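Local coordinates for putative epoxide hydrolase protein (Klebsiella pneumoniae subsp. pneumoniae, PDB 5BOV) that probably acts as a hydrolase of the alpha/beta-hydrolase fold, putatively on epoxides, with its natural substrate not established, at residues A[6-11]-A[49-54]; A[21-26]-A[93-98]; A[129-134]-A[292-297]. All coordinates share one frame; numbering follows the deposited sequence.

Contact 1 (A[6-11]-A[49-54]); sequences GAFDKI and QVAPAL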
# COMPACT_ATOMS: atom_id res chain seq x y z
N GLY A 6 -13.73 8.74 -18.65
CA GLY A 6 -12.81 7.63 -18.84
C GLY A 6 -11.45 7.90 -18.26
O GLY A 6 -10.49 7.18 -18.57
N ALA A 7 -11.27 8.97 -17.48
CA ALA A 7 -9.86 9.40 -17.26
C ALA A 7 -9.05 8.42 -16.45
O ALA A 7 -7.82 8.32 -16.61
CB ALA A 7 -9.81 10.77 -16.52
N PHE A 8 -9.75 7.80 -15.50
CA PHE A 8 -9.03 6.88 -14.59
C PHE A 8 -8.66 5.62 -15.32
O PHE A 8 -7.78 4.90 -14.83
CB PHE A 8 -9.93 6.52 -13.40
CG PHE A 8 -9.18 5.87 -12.28
CD1 PHE A 8 -8.46 6.64 -11.36
CD2 PHE A 8 -9.16 4.49 -12.17
CE1 PHE A 8 -7.73 6.05 -10.35
CE2 PHE A 8 -8.43 3.93 -11.17
CZ PHE A 8 -7.71 4.70 -10.29
N ASP A 9 -9.22 5.35 -16.50
CA ASP A 9 -8.80 4.23 -17.29
C ASP A 9 -7.65 4.49 -18.30
O ASP A 9 -7.29 3.57 -19.03
CB ASP A 9 -9.99 3.59 -17.96
CG ASP A 9 -10.92 2.89 -16.97
OD1 ASP A 9 -10.46 2.48 -15.87
OD2 ASP A 9 -12.13 2.83 -17.32
N LYS A 10 -7.05 5.69 -18.29
CA LYS A 10 -5.91 5.97 -19.14
C LYS A 10 -4.68 5.71 -18.29
O LYS A 10 -4.41 6.44 -17.39
CB LYS A 10 -5.98 7.40 -19.67
CG LYS A 10 -7.12 7.55 -20.66
CD LYS A 10 -7.30 9.01 -21.08
CE LYS A 10 -8.24 9.08 -22.27
NZ LYS A 10 -9.64 9.06 -21.77
N ILE A 11 -4.03 4.59 -18.54
CA ILE A 11 -2.86 4.17 -17.80
C ILE A 11 -1.61 4.65 -18.48
O ILE A 11 -1.40 4.43 -19.65
CB ILE A 11 -2.78 2.65 -17.67
CG1 ILE A 11 -4.12 2.13 -17.09
CG2 ILE A 11 -1.65 2.27 -16.77
CD1 ILE A 11 -4.54 2.77 -15.79
N GLN A 49 -12.68 5.97 -7.27
CA GLN A 49 -13.58 7.06 -6.85
C GLN A 49 -12.86 8.16 -6.10
O GLN A 49 -13.11 9.37 -6.35
CB GLN A 49 -14.78 6.55 -6.06
CG GLN A 49 -15.60 5.62 -6.91
CD GLN A 49 -16.84 5.11 -6.16
OE1 GLN A 49 -16.75 4.33 -5.21
NE2 GLN A 49 -18.04 5.51 -6.64
N VAL A 50 -11.91 7.80 -5.27
CA VAL A 50 -11.14 8.81 -4.53
C VAL A 50 -10.39 9.74 -5.46
O VAL A 50 -10.41 10.98 -5.27
CB VAL A 50 -10.12 8.12 -3.59
CG1 VAL A 50 -9.10 9.10 -3.01
CG2 VAL A 50 -10.83 7.35 -2.51
N ALA A 51 -9.72 9.19 -6.47
CA ALA A 51 -8.84 10.02 -7.28
C ALA A 51 -9.58 11.09 -8.10
O ALA A 51 -9.20 12.26 -8.06
CB ALA A 51 -7.93 9.12 -8.15
N PRO A 52 -10.70 10.76 -8.79
CA PRO A 52 -11.32 11.80 -9.55
C PRO A 52 -11.95 12.83 -8.64
O PRO A 52 -12.04 14.00 -9.05
CB PRO A 52 -12.40 11.07 -10.37
CG PRO A 52 -11.97 9.65 -10.42
CD PRO A 52 -11.15 9.41 -9.23
N ALA A 53 -12.38 12.43 -7.44
CA ALA A 53 -12.95 13.40 -6.50
C ALA A 53 -11.88 14.40 -6.08
O ALA A 53 -12.13 15.62 -6.02
CB ALA A 53 -13.48 12.71 -5.25
N LEU A 54 -10.69 13.94 -5.79
CA LEU A 54 -9.55 14.86 -5.48
C LEU A 54 -9.18 15.71 -6.66
O LEU A 54 -8.87 16.93 -6.51
CB LEU A 54 -8.38 14.06 -5.00
CG LEU A 54 -8.49 13.46 -3.59
CD1 LEU A 54 -7.41 12.43 -3.34
CD2 LEU A 54 -8.42 14.52 -2.51
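The short 3-10 turn that holds Phe8 comes up to helix 50-56 at Pro52, with Phe8 CA and Pro52 CA 7.4 Å apart, so the space between the two backbones is bridged by side chains. From segment 6-11, Phe8 alone reaches the helix. Its ring presents the CD1-CE1 side, and the closest approach is that of Phe8 CE1 to Ala51 CB, at 3.8 Å. Phe8 CD1 is 4.1 Å from Ala51 CB. The methyl therefore sits against one ring bond, and it meets the ring obliquely. The neighbouring Pro52 joins more loosely, Pro52 CD lying 4.4 Å from Phe8 CD1. With Phe8 CG anti to the backbone N (chi1 -166°), the ring is carried out from the turn and across the gap to the helix. The turn itself is closed by its own backbone, Asp9 N bonding to Gly6 O at 3.0 Å, while Lys10 NZ forms a salt bridge with Asp4 and Gly6 N is hydrogen-bonded to the same aspartate. Only carbon atoms meet across the contact, and Phe8 and Ala51 are both buried whereas Pro52 lies at the partly exposed margin. Segment 6-11 leads into strand 12-16, an outermost strand of the alpha/beta-hydrolase sheet. Around the contact, Phe8 also packs on Val24 of strand 19-26 and on Gln45 and Ala48, Ala51 rests on Ile26 and on Val61 and Val63 of strand 59-74, and Val50 touches Phe294 and Val295 of helix 291-303.

Contact 2 (A[21-26]-A[93-98]); sequences IGYVDI and VHLMDA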
# COMPACT_ATOMS: atom_id res chain seq x y z
N ILE A 21 6.79 1.71 -14.45
CA ILE A 21 5.67 1.81 -13.59
C ILE A 21 4.47 2.21 -14.38
O ILE A 21 4.50 3.21 -15.13
CB ILE A 21 5.94 2.83 -12.44
CG1 ILE A 21 6.99 2.24 -11.50
CG2 ILE A 21 4.64 3.09 -11.63
CD1 ILE A 21 7.44 3.16 -10.37
N GLY A 22 3.36 1.46 -14.19
CA GLY A 22 2.04 1.83 -14.68
C GLY A 22 1.26 2.67 -13.67
O GLY A 22 1.22 2.33 -12.51
N TYR A 23 0.69 3.80 -14.10
CA TYR A 23 0.03 4.75 -13.18
C TYR A 23 -1.03 5.57 -13.83
O TYR A 23 -0.95 5.90 -15.01
CB TYR A 23 1.06 5.62 -12.45
CG TYR A 23 1.79 6.57 -13.38
CD1 TYR A 23 2.79 6.12 -14.26
CD2 TYR A 23 1.47 7.90 -13.41
CE1 TYR A 23 3.39 6.97 -15.17
CE2 TYR A 23 2.09 8.79 -14.31
CZ TYR A 23 3.04 8.34 -15.16
OH TYR A 23 3.64 9.16 -16.06
N VAL A 24 -2.03 5.97 -13.06
CA VAL A 24 -2.95 7.04 -13.42
C VAL A 24 -2.39 8.37 -12.95
O VAL A 24 -1.73 8.47 -11.94
CB VAL A 24 -4.28 6.81 -12.70
CG1 VAL A 24 -5.25 7.92 -12.92
CG2 VAL A 24 -4.87 5.50 -13.12
N ASP A 25 -2.59 9.38 -13.80
CA ASP A 25 -2.15 10.76 -13.50
C ASP A 25 -3.25 11.70 -13.97
O ASP A 25 -3.39 11.92 -15.16
CB ASP A 25 -0.82 11.03 -14.23
CG ASP A 25 -0.24 12.39 -13.95
OD1 ASP A 25 -0.86 13.21 -13.26
OD2 ASP A 25 0.89 12.60 -14.46
N ILE A 26 -4.04 12.19 -13.02
CA ILE A 26 -5.21 12.98 -13.34
C ILE A 26 -5.22 14.26 -12.50
O ILE A 26 -4.45 14.44 -11.52
CB ILE A 26 -6.51 12.26 -13.15
CG1 ILE A 26 -6.66 11.74 -11.71
CG2 ILE A 26 -6.60 11.18 -14.22
CD1 ILE A 26 -8.01 11.09 -11.50
N VAL A 93 9.89 6.76 -4.62
CA VAL A 93 10.79 7.89 -4.70
C VAL A 93 11.32 8.00 -6.17
O VAL A 93 11.38 9.11 -6.70
CB VAL A 93 11.97 7.82 -3.72
CG1 VAL A 93 12.97 8.96 -3.96
CG2 VAL A 93 11.44 7.89 -2.33
N HIS A 94 11.69 6.88 -6.79
CA HIS A 94 12.09 6.92 -8.19
C HIS A 94 10.96 7.42 -9.09
O HIS A 94 11.20 8.18 -10.07
CB HIS A 94 12.51 5.52 -8.67
CG HIS A 94 13.82 5.08 -8.12
ND1 HIS A 94 14.99 5.81 -8.25
CD2 HIS A 94 14.16 3.92 -7.54
CE1 HIS A 94 15.97 5.13 -7.67
NE2 HIS A 94 15.50 3.99 -7.23
N LEU A 95 9.71 7.05 -8.78
CA LEU A 95 8.56 7.57 -9.57
C LEU A 95 8.44 9.07 -9.39
O LEU A 95 8.21 9.81 -10.38
CB LEU A 95 7.25 6.89 -9.09
CG LEU A 95 5.97 7.33 -9.73
CD1 LEU A 95 5.96 7.03 -11.22
CD2 LEU A 95 4.77 6.66 -9.03
N MSE A 96 8.58 9.55 -8.16
CA MSE A 96 8.48 11.01 -7.87
C MSE A 96 9.55 11.73 -8.65
O MSE A 96 9.29 12.75 -9.33
CB MSE A 96 8.58 11.27 -6.36
CG MSE A 96 7.25 10.90 -5.66
SE MSE A 96 7.53 11.12 -3.73
CE MSE A 96 7.32 13.01 -3.81
N ASP A 97 10.78 11.22 -8.56
CA ASP A 97 11.85 11.80 -9.33
C ASP A 97 11.57 11.82 -10.86
O ASP A 97 11.81 12.87 -11.54
CB ASP A 97 13.19 11.12 -9.11
CG ASP A 97 13.71 11.26 -7.68
OD1 ASP A 97 13.31 12.20 -6.95
OD2 ASP A 97 14.63 10.45 -7.34
N ALA A 98 11.09 10.71 -11.40
CA ALA A 98 10.85 10.61 -12.81
C ALA A 98 9.76 11.59 -13.29
O ALA A 98 9.75 12.08 -14.43
CB ALA A 98 10.49 9.18 -13.21
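Leu95 of helix 85-98 packs against Ile21 and Tyr23, two side chains on one face of the antiparallel strand 19-26, in the helix-on-sheet layering of the alpha/beta-hydrolase fold. The close part of the contact is the Ile21-Leu95 pair, whose side chains cross obliquely. Ile21 CD1 lies 3.9 Å from Leu95 CB, and the second branch, Ile21 CG2, comes within 4.2 Å of Leu95 CD1, so that the isoleucine touches both the root and one tip of the leucine. Leu95 has CG anti to its own N (chi1 178°), which extends its methyls from the helix to the strand. The Leu95 side chain also touches Ile14 of strand 12-16 and Pro64 of strand 59-74, and the leucine is buried among three strands.

The solvent side of the helix is marked by two exposed polar residues, His94 and Asp97. His94 makes no contact with the strand segment, and Asp97 OD1 forms a salt bridge with Arg126. Farther along the strand, Asp25 makes salt bridges with Arg29 and Arg60 and takes no part in the apolar packing. Tyr23 closes the contact more distantly: its CD1 is 4.5 Å from Leu95 CD1, an oblique approach, while Ile21 O lies in the plane of the ring, at its edge, 3.5 Å from that same Tyr23 CD1.

Contact 3 (A[129-134]-A[292-297]); sequences SLVSVS and TAFVQA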
# COMPACT_ATOMS: atom_id res chain seq x y z
N SER A 129 2.22 15.55 3.67
CA SER A 129 1.40 15.00 4.73
C SER A 129 1.09 13.56 4.33
O SER A 129 1.35 13.17 3.18
CB SER A 129 0.12 15.76 4.90
OG SER A 129 -0.75 15.63 3.75
N LEU A 130 0.62 12.81 5.29
CA LEU A 130 0.40 11.37 5.19
C LEU A 130 -0.94 10.92 5.73
O LEU A 130 -1.38 11.39 6.78
CB LEU A 130 1.50 10.70 6.03
CG LEU A 130 1.47 9.21 6.19
CD1 LEU A 130 1.63 8.50 4.83
CD2 LEU A 130 2.52 8.73 7.21
N VAL A 131 -1.66 10.09 4.94
CA VAL A 131 -2.80 9.37 5.43
C VAL A 131 -2.39 7.90 5.47
O VAL A 131 -2.08 7.31 4.45
CB VAL A 131 -4.07 9.56 4.58
CG1 VAL A 131 -5.19 8.70 5.07
CG2 VAL A 131 -4.49 11.02 4.64
N SER A 132 -2.35 7.34 6.67
CA SER A 132 -1.87 5.95 6.86
C SER A 132 -2.95 5.12 7.50
O SER A 132 -3.22 5.20 8.71
CB SER A 132 -0.59 5.96 7.71
OG SER A 132 0.04 4.68 7.72
N VAL A 133 -3.60 4.28 6.70
CA VAL A 133 -4.63 3.44 7.23
C VAL A 133 -4.01 2.33 8.12
O VAL A 133 -3.02 1.68 7.70
CB VAL A 133 -5.46 2.73 6.15
CG1 VAL A 133 -6.49 1.77 6.74
CG2 VAL A 133 -6.11 3.74 5.23
N SER A 134 -4.56 2.15 9.29
CA SER A 134 -4.06 1.19 10.32
C SER A 134 -2.78 1.63 11.00
O SER A 134 -2.15 0.82 11.66
CB SER A 134 -4.01 -0.26 9.82
OG SER A 134 -5.30 -0.64 9.35
N THR A 292 -15.71 8.62 0.19
CA THR A 292 -16.03 9.96 0.71
C THR A 292 -15.19 10.29 1.94
O THR A 292 -14.60 11.36 2.03
CB THR A 292 -17.55 10.08 1.00
OG1 THR A 292 -18.23 9.82 -0.24
CG2 THR A 292 -17.91 11.44 1.47
N ALA A 293 -15.14 9.38 2.90
CA ALA A 293 -14.39 9.63 4.10
C ALA A 293 -12.89 9.65 3.78
O ALA A 293 -12.16 10.40 4.42
CB ALA A 293 -14.67 8.57 5.17
N PHE A 294 -12.46 8.84 2.84
CA PHE A 294 -11.04 8.82 2.54
C PHE A 294 -10.59 10.14 1.89
O PHE A 294 -9.53 10.69 2.26
CB PHE A 294 -10.70 7.64 1.65
CG PHE A 294 -9.25 7.35 1.60
CD1 PHE A 294 -8.42 7.93 0.68
CD2 PHE A 294 -8.70 6.43 2.50
CE1 PHE A 294 -7.07 7.65 0.65
CE2 PHE A 294 -7.35 6.16 2.46
CZ PHE A 294 -6.56 6.78 1.54
N VAL A 295 -11.35 10.60 0.91
CA VAL A 295 -11.10 11.91 0.34
C VAL A 295 -11.03 13.02 1.44
O VAL A 295 -10.09 13.83 1.41
CB VAL A 295 -12.18 12.26 -0.68
CG1 VAL A 295 -12.06 13.73 -1.13
CG2 VAL A 295 -12.09 11.38 -1.88
N GLN A 296 -11.97 13.02 2.34
CA GLN A 296 -11.98 14.02 3.44
C GLN A 296 -10.69 13.94 4.25
O GLN A 296 -10.10 14.95 4.64
CB GLN A 296 -13.19 13.88 4.36
CG GLN A 296 -13.37 15.07 5.31
CD GLN A 296 -13.68 16.34 4.58
OE1 GLN A 296 -14.67 16.42 3.79
NE2 GLN A 296 -12.84 17.37 4.73
N ALA A 297 -10.25 12.71 4.53
CA ALA A 297 -8.98 12.54 5.22
C ALA A 297 -7.75 13.09 4.49
O ALA A 297 -6.88 13.72 5.09
CB ALA A 297 -8.76 11.07 5.57
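Ser132 OG is hydrogen-bonded to both Asp117 OD1 and Gly135 O, and it lies on the strand between Val131 and Val133, the two residues that touch helix 291-303 from the other face of the sheet. This alternation is that of an inner strand of an alpha/beta-hydrolase sheet with helices on both sides: Ser132 looks to helix 111-122, the valines to the C-terminal helix. Strand 129-133 and helix segment 292-297 run roughly antiparallel, at 148°, and their axes come within 10.1 Å at their closest.

Phe294 and Ala297, one turn apart on the helix, receive the valines. Phe294 CE2 is the meeting point for both: Val133 CG2 reaches it at 3.9 Å, at the edge and in the plane of the ring, and Val131 CG1 approaches obliquely at 4.2 Å. The CB of Phe294 does not point straight at the strand; with CG anti to the backbone N (chi1 -165°), the ring nevertheless extends to it. The other methyl of Val131, CG2, lies against backbone, 3.6 Å from Ala297 O, while its CG1 is 4.3 Å from Ala297 CB. The small alanine thus permits a close approach, with Val131 CA and Ala297 CA 6.9 Å apart. Leu250 of the adjacent strand 247-252 touches Val131, Phe294 and Ala297. The Phe294 side chain comes close to, but does not contact, residues of a Gly-X-Asp-X-Gly motif (Gly108, Asp110, Gly112) that is consistent with a nucleophile elbow.

Ser129 OG on the strand bonds to Asp105 OD1, and Ser134 OG, just beyond its end, to Glu251 OE1. Helix and sheet are therefore joined here by shape and by exclusion of water, without directional bonds between the two segments.

Overall arrangement
All three contacts are buried and rest mainly on apolar side chains, but they sit at different depths. Contact 3 belongs to an inner strand, its centre about 13 Å from the centre of the chain, whereas contact 2 lies toward the antiparallel end of the sheet. Contact 1, its centre about 18 Å from that of the chain, joins the N-terminal loop to helix 50-56. Contacts 1 and 3 join through helices 50-56 and 291-303, contacts 1 and 2 through strand 19-26. Contacts 2 and 3 do not touch, their nearest atoms being about 9 Å apart, and are linked through the common sheet. A single salt bridge lies beside contact 1 and three lie around contact 2; serine hydrogen bonds flank contact 3.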